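Local structure of 6-phosphogluconolactonase (3CH7) at residues A[12-17]-A[48-53]; A[152-157]-A[210-215]. The protein probably hydrolyses 6-phosphogluconolactone to 6-phosphogluconate, the second step of the oxidative pentose phosphate pathway in Leishmania braziliensis. All coordinates share one frame; numbering follows the deposited sequence. Where two conformers were deposited one is given.

Interaction 1. Residues A[12-17]-A[48-53]; sequences NLSQMS and PKRLYE
Arg50 reaches from helix 46-64 to the first turn of helix 13-29 and lays one face of its guanidinium against Leu13, whose CB stands 3.6 Å above the guanidinium plane, offset toward its rim. The two side chains cross at about a right angle. Further along Leu13, CD1 comes to 3.5 Å from Arg50 NH1, a methyl group against one of the terminal nitrogens. Ser14 approaches differently: its OG lies near the guanidinium plane, 2.8 Å from Arg50 NH2, but the angle is too poor for a hydrogen bond. A bend at chi3 (60°) turns the end of the otherwise extended Arg50 chain toward these two residues.

One turn on, the backbones draw together, with Ser17 CA and Leu51 CA 4.7 Å apart. The small Ser17 side chain is consistent with this closeness: its CB sits 3.8 Å from Leu51 N and touches Leu51 CB, while Leu51 CD1 meets the Ser17 carbonyl oxygen at 3.6 Å. Leu51 then continues onto Ala20 and Arg21 of the same first helix and onto Leu159 of strand 157-160.

Behind this shell, Asn12 is the N-cap of helix 13-29. Its OD1 accepts from Gln15 N at 3.0 Å, closing the first turn that carries Leu13 and Ser14. The short axes cross at -61° and approach to 9.1 Å, so contact is local, two helices meeting obliquely on one side of the mixed, largely parallel sheet, as in the Rossmann-like alpha/beta fold of the glucosamine-6-phosphate isomerase/6-phosphogluconolactonase family.

Interaction 2. Residues A[152-157]-A[210-215]; sequences VPVVDI and YAKHVV. Unlike the reference sequence in segment 210-215: Tyr210 (reference His).
Val155 O accepts from Lys212 N where the lead-ins to two neighbouring parallel strands, 157-160 and 213-218, come into register in the central sheet of this alpha/beta fold. That bond, 2.9 Å long with an N-H...O angle of 163°, is nearly straight. The next carbonyl, Asp156 O, receives two donors from one residue: His213 N, weakly, and, in the modelled conformer of the side chain, His213 ND1 at 2.9 Å. The imidazole donor stands above the carbonyl plane, 43° out of it, and this second bond would restrain the ring in that rotamer only. Ile157 and His213 form the parallel bridge itself, with Ile157 CA 3.1 Å from His213 O in a CA-H...O contact.

Among charges, Asp156 and Lys212 run side by side in the same direction, and OD1 makes a salt bridge with Lys212 NZ at 3.2 Å, though the hydrogen bond within it is weak. The other carboxylate oxygen, OD2, accepts from Val39 N of strand 38-42, so Asp156, just before strand 157-160, links the lead-in to strand 213-218 with strand 38-42.

Apolar contacts line the rest. Val154 CG1, anti to the backbone N, crosses the aliphatic part of Lys212 and meets CE at 3.7 Å. Val155 and Ala211 pair through their CB atoms, and Ile157 CG1 packs obliquely against the His213 ring, while Ile157 CG2 approaches Val215 CG2.

At the far end, Tyr210, which differs from the reference His, receives a CH-pi contact on one ring face and has a cation-pi partner in Arg249. Val152 CG1 lies 4.3 Å from the Tyr210 ring centroid, 26° off its normal, with CD2 the nearest ring atom.

Interaction 1 joins two helices, whereas interaction 2 joins the entrances of two strands of the sheet, and the chain completes the first before it reaches the second. Their centres lie 21 Å apart and their nearest atoms about 7 Å, so they do not touch. Strand 157-160 and helix 13-29 provide the bridge between them: Leu51 of interaction 1 packs on Leu159, against which Val215 of interaction 2 also rests, while Ile157 reaches Ile24 and Ala27 further along the helix that begins at Leu13. Both contacts thus share the interface between helix 13-29 and strand 157-160, and this geometry assigns neither a catalytic role.

Interaction 1. Residues A[12-17]-A[48-53]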
# COMPACT_ATOMS: atom_id res chain seq x y z
N ASN A 12 -16.16 12.27 -7.53
CA ASN A 12 -16.72 11.40 -6.47
C ASN A 12 -15.84 10.12 -6.28
O ASN A 12 -14.93 9.85 -7.10
CB ASN A 12 -18.20 11.08 -6.78
CG ASN A 12 -18.39 10.50 -8.15
OD1 ASN A 12 -17.87 9.44 -8.46
ND2 ASN A 12 -19.17 11.19 -8.99
N LEU A 13 -16.09 9.38 -5.19
CA LEU A 13 -15.30 8.17 -4.87
C LEU A 13 -15.50 7.06 -5.91
O LEU A 13 -14.62 6.22 -6.12
CB LEU A 13 -15.62 7.62 -3.47
CG LEU A 13 -14.99 8.15 -2.17
CD1 LEU A 13 -15.54 7.32 -0.99
CD2 LEU A 13 -13.45 8.09 -2.14
N SER A 14 -16.64 7.08 -6.58
CA SER A 14 -16.93 6.12 -7.63
C SER A 14 -16.02 6.29 -8.84
O SER A 14 -15.63 5.32 -9.48
CB SER A 14 -18.41 6.25 -8.04
OG SER A 14 -19.27 6.54 -6.92
N GLN A 15 -15.69 7.55 -9.16
CA GLN A 15 -14.79 7.88 -10.29
C GLN A 15 -13.41 7.45 -9.90
O GLN A 15 -12.69 6.87 -10.69
CB GLN A 15 -14.82 9.39 -10.57
CG GLN A 15 -14.26 9.83 -11.92
CD GLN A 15 -14.43 11.35 -12.22
OE1 GLN A 15 -14.73 12.19 -11.33
NE2 GLN A 15 -14.24 11.70 -13.51
N MET A 16 -13.05 7.75 -8.65
CA MET A 16 -11.76 7.31 -8.07
C MET A 16 -11.62 5.79 -8.14
O MET A 16 -10.61 5.28 -8.61
CB MET A 16 -11.60 7.78 -6.59
CG MET A 16 -11.15 9.24 -6.41
SD MET A 16 -11.34 9.98 -4.74
CE MET A 16 -10.37 8.83 -3.74
N SER A 17 -12.61 5.06 -7.65
CA SER A 17 -12.56 3.59 -7.65
C SER A 17 -12.59 3.04 -9.05
O SER A 17 -11.85 2.13 -9.34
CB SER A 17 -13.62 2.95 -6.72
OG SER A 17 -14.83 2.63 -7.37
N PRO A 48 -10.25 2.53 -0.42
CA PRO A 48 -10.21 1.31 -1.23
C PRO A 48 -11.34 0.26 -0.99
O PRO A 48 -11.53 -0.57 -1.86
CB PRO A 48 -8.85 0.69 -0.86
CG PRO A 48 -8.66 1.08 0.50
CD PRO A 48 -9.12 2.52 0.53
N LYS A 49 -12.04 0.30 0.14
CA LYS A 49 -13.18 -0.63 0.39
C LYS A 49 -14.08 -0.78 -0.84
O LYS A 49 -14.40 -1.89 -1.29
CB LYS A 49 -13.98 -0.20 1.64
CG LYS A 49 -15.30 -0.97 1.90
CD LYS A 49 -15.81 -0.78 3.36
CE LYS A 49 -17.39 -0.59 3.50
NZ LYS A 49 -18.25 -1.38 2.52
N ARG A 50 -14.35 0.35 -1.49
CA ARG A 50 -15.23 0.42 -2.63
C ARG A 50 -14.66 -0.12 -3.88
O ARG A 50 -15.34 -0.79 -4.63
CB ARG A 50 -15.68 1.86 -2.83
CG ARG A 50 -16.69 2.18 -1.77
CD ARG A 50 -17.14 3.58 -1.82
NE ARG A 50 -17.76 3.98 -3.09
CZ ARG A 50 -18.41 5.13 -3.22
NH1 ARG A 50 -18.51 5.93 -2.18
NH2 ARG A 50 -18.96 5.47 -4.37
N LEU A 51 -13.41 0.21 -4.15
CA LEU A 51 -12.74 -0.41 -5.24
C LEU A 51 -12.82 -1.94 -5.08
O LEU A 51 -13.01 -2.67 -6.04
CB LEU A 51 -11.27 0.06 -5.29
CG LEU A 51 -10.36 -0.83 -6.15
CD1 LEU A 51 -10.87 -0.85 -7.62
CD2 LEU A 51 -8.87 -0.43 -6.00
N TYR A 52 -12.53 -2.42 -3.88
CA TYR A 52 -12.58 -3.89 -3.66
C TYR A 52 -14.02 -4.45 -3.84
O TYR A 52 -14.22 -5.50 -4.44
CB TYR A 52 -12.00 -4.24 -2.29
CG TYR A 52 -10.63 -3.69 -2.00
CD1 TYR A 52 -9.69 -3.45 -3.03
CD2 TYR A 52 -10.24 -3.45 -0.71
CE1 TYR A 52 -8.43 -2.95 -2.76
CE2 TYR A 52 -8.98 -2.99 -0.44
CZ TYR A 52 -8.10 -2.75 -1.47
OH TYR A 52 -6.92 -2.22 -1.14
N GLU A 53 -15.03 -3.71 -3.39
CA GLU A 53 -16.43 -4.11 -3.71
C GLU A 53 -16.70 -4.20 -5.18
O GLU A 53 -17.34 -5.16 -5.65
CB GLU A 53 -17.43 -3.22 -2.97
CG GLU A 53 -17.37 -3.45 -1.48
CD GLU A 53 -18.06 -2.41 -0.71
OE1 GLU A 53 -18.52 -1.51 -1.41
OE2 GLU A 53 -18.15 -2.48 0.55

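Interaction 2. Residues A[152-157]-A[210-215]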
# COMPACT_ATOMS: atom_id res chain seq x y z
N VAL A 152 14.60 -7.90 -3.51
CA VAL A 152 13.36 -7.19 -3.31
C VAL A 152 12.29 -7.84 -4.18
O VAL A 152 12.54 -8.16 -5.33
CB VAL A 152 13.52 -5.62 -3.62
CG1 VAL A 152 13.76 -5.30 -5.12
CG2 VAL A 152 12.33 -4.84 -3.08
N PRO A 153 11.07 -8.03 -3.64
CA PRO A 153 9.94 -8.43 -4.51
C PRO A 153 9.49 -7.29 -5.44
O PRO A 153 9.41 -6.15 -5.00
CB PRO A 153 8.82 -8.82 -3.54
CG PRO A 153 9.24 -8.39 -2.23
CD PRO A 153 10.72 -8.09 -2.22
N VAL A 154 9.34 -7.58 -6.73
CA VAL A 154 8.75 -6.65 -7.69
C VAL A 154 7.18 -6.78 -7.74
O VAL A 154 6.62 -7.70 -8.38
CB VAL A 154 9.34 -6.82 -9.10
CG1 VAL A 154 8.84 -5.71 -10.03
CG2 VAL A 154 10.89 -6.82 -9.02
N VAL A 155 6.52 -5.86 -7.04
CA VAL A 155 5.05 -5.73 -7.07
C VAL A 155 4.62 -5.05 -8.37
O VAL A 155 5.19 -4.06 -8.78
CB VAL A 155 4.56 -4.98 -5.81
CG1 VAL A 155 3.02 -4.84 -5.84
CG2 VAL A 155 4.98 -5.75 -4.54
N ASP A 156 3.66 -5.60 -9.07
CA ASP A 156 3.14 -4.96 -10.29
C ASP A 156 2.39 -3.64 -10.01
O ASP A 156 2.63 -2.65 -10.65
CB ASP A 156 2.22 -5.92 -11.02
CG ASP A 156 2.98 -7.00 -11.78
OD1 ASP A 156 3.52 -6.64 -12.82
OD2 ASP A 156 3.00 -8.19 -11.36
N ILE A 157 1.47 -3.66 -9.07
CA ILE A 157 0.69 -2.49 -8.70
C ILE A 157 0.67 -2.43 -7.20
O ILE A 157 0.33 -3.41 -6.58
CB ILE A 157 -0.78 -2.59 -9.19
CG1 ILE A 157 -0.82 -2.75 -10.71
CG2 ILE A 157 -1.64 -1.47 -8.64
CD1 ILE A 157 -2.23 -2.68 -11.35
N TYR A 210 10.43 0.14 -6.13
CA TYR A 210 10.67 -0.80 -7.26
C TYR A 210 9.38 -1.38 -7.90
O TYR A 210 9.45 -2.16 -8.85
CB TYR A 210 11.57 -1.95 -6.78
CG TYR A 210 13.03 -1.58 -6.61
CD1 TYR A 210 13.86 -1.45 -7.71
CD2 TYR A 210 13.59 -1.44 -5.35
CE1 TYR A 210 15.21 -1.17 -7.56
CE2 TYR A 210 14.93 -1.14 -5.19
CZ TYR A 210 15.75 -1.03 -6.30
OH TYR A 210 17.08 -0.70 -6.15
N ALA A 211 8.19 -1.01 -7.40
CA ALA A 211 6.91 -1.45 -7.99
C ALA A 211 6.73 -0.90 -9.39
O ALA A 211 7.20 0.19 -9.72
CB ALA A 211 5.70 -1.05 -7.09
N LYS A 212 6.06 -1.68 -10.23
CA LYS A 212 5.83 -1.26 -11.60
C LYS A 212 4.84 -0.07 -11.72
O LYS A 212 5.08 0.83 -12.50
CB LYS A 212 5.45 -2.47 -12.47
CG LYS A 212 6.52 -3.59 -12.53
CD LYS A 212 6.02 -4.79 -13.36
CE LYS A 212 6.80 -6.16 -13.10
NZ LYS A 212 6.37 -7.29 -14.04
N HIS A 213 3.76 -0.08 -10.95
CA HIS A 213 2.72 0.96 -10.93
C HIS A 213 2.38 1.23 -9.45
O HIS A 213 2.15 0.28 -8.67
CB HIS A 213 1.46 0.47 -11.66
CG HIS A 213 1.71 -0.15 -13.01
ND1 HIS A 213 1.79 -1.52 -13.20
CD2 HIS A 213 1.85 0.40 -14.24
CE1 HIS A 213 2.01 -1.77 -14.48
NE2 HIS A 213 2.05 -0.62 -15.13
N VAL A 214 2.38 2.49 -9.05
CA VAL A 214 1.94 2.87 -7.73
C VAL A 214 0.70 3.76 -7.98
O VAL A 214 0.77 4.65 -8.77
CB VAL A 214 3.06 3.59 -6.95
CG1 VAL A 214 2.58 3.99 -5.59
CG2 VAL A 214 4.29 2.71 -6.84
N VAL A 215 -0.45 3.43 -7.38
CA VAL A 215 -1.68 4.22 -7.47
C VAL A 215 -2.10 4.65 -6.08
O VAL A 215 -2.36 3.81 -5.25
CB VAL A 215 -2.84 3.44 -8.10
CG1 VAL A 215 -4.09 4.40 -8.37
CG2 VAL A 215 -2.39 2.75 -9.41